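Local coordinates for protein hexokinase (Schistosoma mansoni, PDB 1BDG) that phosphorylates glucose and other hexoses at the 6-hydroxyl with ATP, the first step of glycolysis, at residues T220-A225 against T248-F253. Sequence-based numbering, arbitrary orientation.
Sequences TGTNVA and TEWGAF. With GLC (alpha-D-glucopyranose), chain B; SO4 (sulfate ion), chain C.
Two backbone N-H groups converge on the amide oxygen of N223: that of E249, whose N lies 2.9 Å from OD1 and is tilted out of the carbonyl plane, and, more weakly, that of V224 next to it in the chain. CG anti to the backbone N (chi1 -170°) carries the amide toward both loop and sugar, where ND2 donates to glucose O4 over 3.0 Å. The same nitrogen also binds OD1 of N247, a second-shell residue. With acceptors at ND2 and N-H donors at OD1, a flip of the amide is disfavoured. E249 bends at chi2, and its carboxylate, 56° from the amide plane, takes one glucose hydroxyl on each oxygen: O3 on OE1, and O2 on OE2 at 2.7 Å. One residue along the strand, T248 OG1 donates to V224 O, 2.6 Å away, tying the start of the loop to the strand. The indole of W250 lies against the 222-224 backbone. NE1 donates to T222 OG1, 3.1 Å away and 6° out of the ring plane, while the 223-224 backbone and V224 CB and CG1 lie over one face, CB making a CH-pi contact. Y282 adds an edge-to-face partner. T220 also binds a sulfate, probably from the crystallisation liquor. The example illustrates a general principle: backbone N-H groups hold the carbonyl side of a substrate-binding amide, and its NH2 side reads the sugar. Strand 222-229 and the loop after strand 243-247 thus jointly shape the large-subdomain wall of the glucose site in the actin-like ATPase fold of hexokinases.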
ATOM      1  N   THR A 220       2.932  -3.549  -0.709  1.00 12.82           N
ATOM      2  CA  THR A 220       2.895  -4.295   0.553  1.00 15.34           C
ATOM      3  C   THR A 220       1.569  -3.948   1.246  1.00 16.49           C
ATOM      4  O   THR A 220       0.953  -4.791   1.910  1.00 16.63           O
ATOM      5  CB  THR A 220       4.115  -3.947   1.465  1.00 16.55           C
ATOM      6  OG1 THR A 220       5.326  -4.380   0.828  1.00 16.50           O
ATOM      7  CG2 THR A 220       4.009  -4.648   2.815  1.00 13.92           C
ATOM      8  N   GLY A 221       1.101  -2.732   0.972  1.00 16.97           N
ATOM      9  CA  GLY A 221      -0.144  -2.226   1.512  1.00 17.03           C
ATOM     10  C   GLY A 221      -0.874  -1.353   0.502  1.00 15.47           C
ATOM     11  O   GLY A 221      -0.283  -0.913  -0.474  1.00 14.71           O
ATOM     12  N   THR A 222      -2.167  -1.128   0.706  1.00 15.06           N
ATOM     13  CA  THR A 222      -2.932  -0.310  -0.211  1.00 13.74           C
ATOM     14  C   THR A 222      -3.419   0.952   0.474  1.00 14.61           C
ATOM     15  O   THR A 222      -3.710   0.956   1.684  1.00 15.40           O
ATOM     16  CB  THR A 222      -4.111  -1.094  -0.852  1.00 14.53           C
ATOM     17  OG1 THR A 222      -4.725  -0.292  -1.862  1.00 18.67           O
ATOM     18  CG2 THR A 222      -5.163  -1.480   0.172  1.00 12.74           C
ATOM     19  N   ASN A 223      -3.432   2.039  -0.289  1.00 12.68           N
ATOM     20  CA  ASN A 223      -3.866   3.343   0.194  1.00 11.90           C
ATOM     21  C   ASN A 223      -3.854   4.314  -0.982  1.00 13.62           C
ATOM     22  O   ASN A 223      -3.115   4.115  -1.934  1.00 15.24           O
ATOM     23  CB  ASN A 223      -2.941   3.845   1.300  1.00  8.47           C
ATOM     24  CG  ASN A 223      -3.477   5.062   1.995  1.00  8.87           C
ATOM     25  OD1 ASN A 223      -4.576   5.506   1.708  1.00 11.45           O
ATOM     26  ND2 ASN A 223      -2.709   5.612   2.911  1.00  7.85           N
ATOM     27  N   VAL A 224      -4.696   5.339  -0.926  1.00 14.40           N
ATOM     28  CA  VAL A 224      -4.778   6.336  -1.977  1.00 13.39           C
ATOM     29  C   VAL A 224      -4.786   7.715  -1.323  1.00 16.84           C
ATOM     30  O   VAL A 224      -5.140   7.861  -0.140  1.00 19.48           O
ATOM     31  CB  VAL A 224      -6.076   6.202  -2.793  1.00 13.99           C
ATOM     32  CG1 VAL A 224      -7.220   6.914  -2.111  1.00  9.55           C
ATOM     33  CG2 VAL A 224      -5.882   6.756  -4.166  1.00 13.75           C
ATOM     34  N   ALA A 225      -4.398   8.721  -2.097  1.00 15.87           N
ATOM     35  CA  ALA A 225      -4.366  10.092  -1.642  1.00 14.06           C
ATOM     36  C   ALA A 225      -4.877  10.847  -2.841  1.00 16.26           C
ATOM     37  O   ALA A 225      -4.629  10.431  -3.971  1.00 17.01           O
ATOM     38  CB  ALA A 225      -2.958  10.494  -1.330  1.00 14.56           C
ATOM     39  N   THR A 248      -6.291   9.378   2.559  1.00 19.59           N
ATOM     40  CA  THR A 248      -7.485   8.616   2.885  1.00 19.46           C
ATOM     41  C   THR A 248      -7.236   7.578   3.946  1.00 19.23           C
ATOM     42  O   THR A 248      -7.963   7.515   4.927  1.00 19.40           O
ATOM     43  CB  THR A 248      -8.056   7.942   1.632  1.00 17.78           C
ATOM     44  OG1 THR A 248      -7.148   6.929   1.184  1.00 19.73           O
ATOM     45  CG2 THR A 248      -8.241   8.972   0.532  1.00 16.09           C
ATOM     46  N   GLU A 249      -6.202   6.772   3.738  1.00 20.73           N
ATOM     47  CA  GLU A 249      -5.836   5.714   4.671  1.00 19.66           C
ATOM     48  C   GLU A 249      -7.029   4.739   4.701  1.00 18.99           C
ATOM     49  O   GLU A 249      -7.560   4.386   5.760  1.00 18.03           O
ATOM     50  CB  GLU A 249      -5.521   6.326   6.036  1.00 20.35           C
ATOM     51  CG  GLU A 249      -4.618   5.489   6.935  1.00 23.72           C
ATOM     52  CD  GLU A 249      -3.245   5.178   6.343  1.00 22.46           C
ATOM     53  OE1 GLU A 249      -2.428   6.103   6.154  1.00 20.79           O
ATOM     54  OE2 GLU A 249      -2.973   3.987   6.103  1.00 23.60           O
ATOM     55  N   TRP A 250      -7.410   4.308   3.493  1.00 18.04           N
ATOM     56  CA  TRP A 250      -8.529   3.404   3.246  1.00 17.21           C
ATOM     57  C   TRP A 250      -8.293   1.948   3.609  1.00 20.76           C
ATOM     58  O   TRP A 250      -9.205   1.118   3.513  1.00 20.62           O
ATOM     59  CB  TRP A 250      -8.993   3.511   1.781  1.00 16.19           C
ATOM     60  CG  TRP A 250      -8.098   2.869   0.712  1.00 13.80           C
ATOM     61  CD1 TRP A 250      -7.070   1.988   0.908  1.00 12.53           C
ATOM     62  CD2 TRP A 250      -8.209   3.034  -0.709  1.00 11.43           C
ATOM     63  NE1 TRP A 250      -6.544   1.595  -0.292  1.00 11.48           N
ATOM     64  CE2 TRP A 250      -7.221   2.218  -1.303  1.00 12.84           C
ATOM     65  CE3 TRP A 250      -9.054   3.784  -1.534  1.00 10.82           C
ATOM     66  CZ2 TRP A 250      -7.053   2.129  -2.696  1.00 10.98           C
ATOM     67  CZ3 TRP A 250      -8.889   3.694  -2.919  1.00 10.24           C
ATOM     68  CH2 TRP A 250      -7.897   2.872  -3.484  1.00 10.51           C
ATOM     69  N   GLY A 251      -7.058   1.608   3.953  1.00 19.72           N
ATOM     70  CA  GLY A 251      -6.785   0.241   4.344  1.00 19.26           C
ATOM     71  C   GLY A 251      -7.682  -0.081   5.526  1.00 18.37           C
ATOM     72  O   GLY A 251      -8.093  -1.225   5.728  1.00 19.71           O
ATOM     73  N   ALA A 252      -8.011   0.944   6.299  1.00 17.58           N
ATOM     74  CA  ALA A 252      -8.865   0.770   7.460  1.00 16.50           C
ATOM     75  C   ALA A 252     -10.344   0.561   7.154  1.00 14.90           C
ATOM     76  O   ALA A 252     -11.116   0.355   8.078  1.00 15.71           O
ATOM     77  CB  ALA A 252      -8.686   1.925   8.420  1.00 15.70           C
ATOM     78  N   PHE A 253     -10.756   0.605   5.891  1.00 14.73           N
ATOM     79  CA  PHE A 253     -12.174   0.405   5.581  1.00 14.27           C
ATOM     80  C   PHE A 253     -12.588  -0.966   6.098  1.00 13.78           C
ATOM     81  O   PHE A 253     -11.787  -1.879   6.154  1.00 12.16           O
ATOM     82  CB  PHE A 253     -12.464   0.531   4.076  1.00 14.00           C
ATOM     83  CG  PHE A 253     -13.945   0.573   3.728  1.00 14.92           C
ATOM     84  CD1 PHE A 253     -14.821   1.417   4.414  1.00 14.05           C
ATOM     85  CD2 PHE A 253     -14.453  -0.205   2.683  1.00 17.50           C
ATOM     86  CE1 PHE A 253     -16.181   1.499   4.071  1.00 15.47           C
ATOM     87  CE2 PHE A 253     -15.830  -0.137   2.324  1.00 18.73           C
ATOM     88  CZ  PHE A 253     -16.690   0.725   3.024  1.00 16.94           C
TER
HETATM   89  C1  GLC B 501      -0.431   0.891   4.739  1.00 16.07           C
HETATM   90  C2  GLC B 501      -0.184   2.173   5.534  1.00 14.99           C
HETATM   91  C3  GLC B 501      -0.475   3.376   4.667  1.00 14.22           C
HETATM   92  C4  GLC B 501       0.354   3.302   3.397  1.00 13.69           C
HETATM   93  C5  GLC B 501       0.055   2.005   2.678  1.00 10.91           C
HETATM   94  C6  GLC B 501       0.898   1.832   1.429  1.00 12.85           C
HETATM   95  O1  GLC B 501      -1.751   0.896   4.311  1.00 18.87           O
HETATM   96  O2  GLC B 501      -1.025   2.219   6.685  1.00 13.02           O
HETATM   97  O3  GLC B 501      -0.164   4.573   5.365  1.00 14.67           O
HETATM   98  O4  GLC B 501       0.058   4.400   2.567  1.00 13.59           O
HETATM   99  O5  GLC B 501       0.358   0.908   3.543  1.00 12.68           O
HETATM  100  O6  GLC B 501       2.157   1.269   1.730  1.00 11.31           O
HETATM  101  S   SO4 C 502       5.805  -0.960  -1.612  1.00 38.76           S
HETATM  102  O1  SO4 C 502       5.840  -1.836  -2.768  1.00 36.79           O
HETATM  103  O2  SO4 C 502       7.062  -0.268  -1.466  1.00 40.66           O
HETATM  104  O3  SO4 C 502       4.751   0.015  -1.766  1.00 39.69           O
HETATM  105  O4  SO4 C 502       5.555  -1.735  -0.429  1.00 40.13           O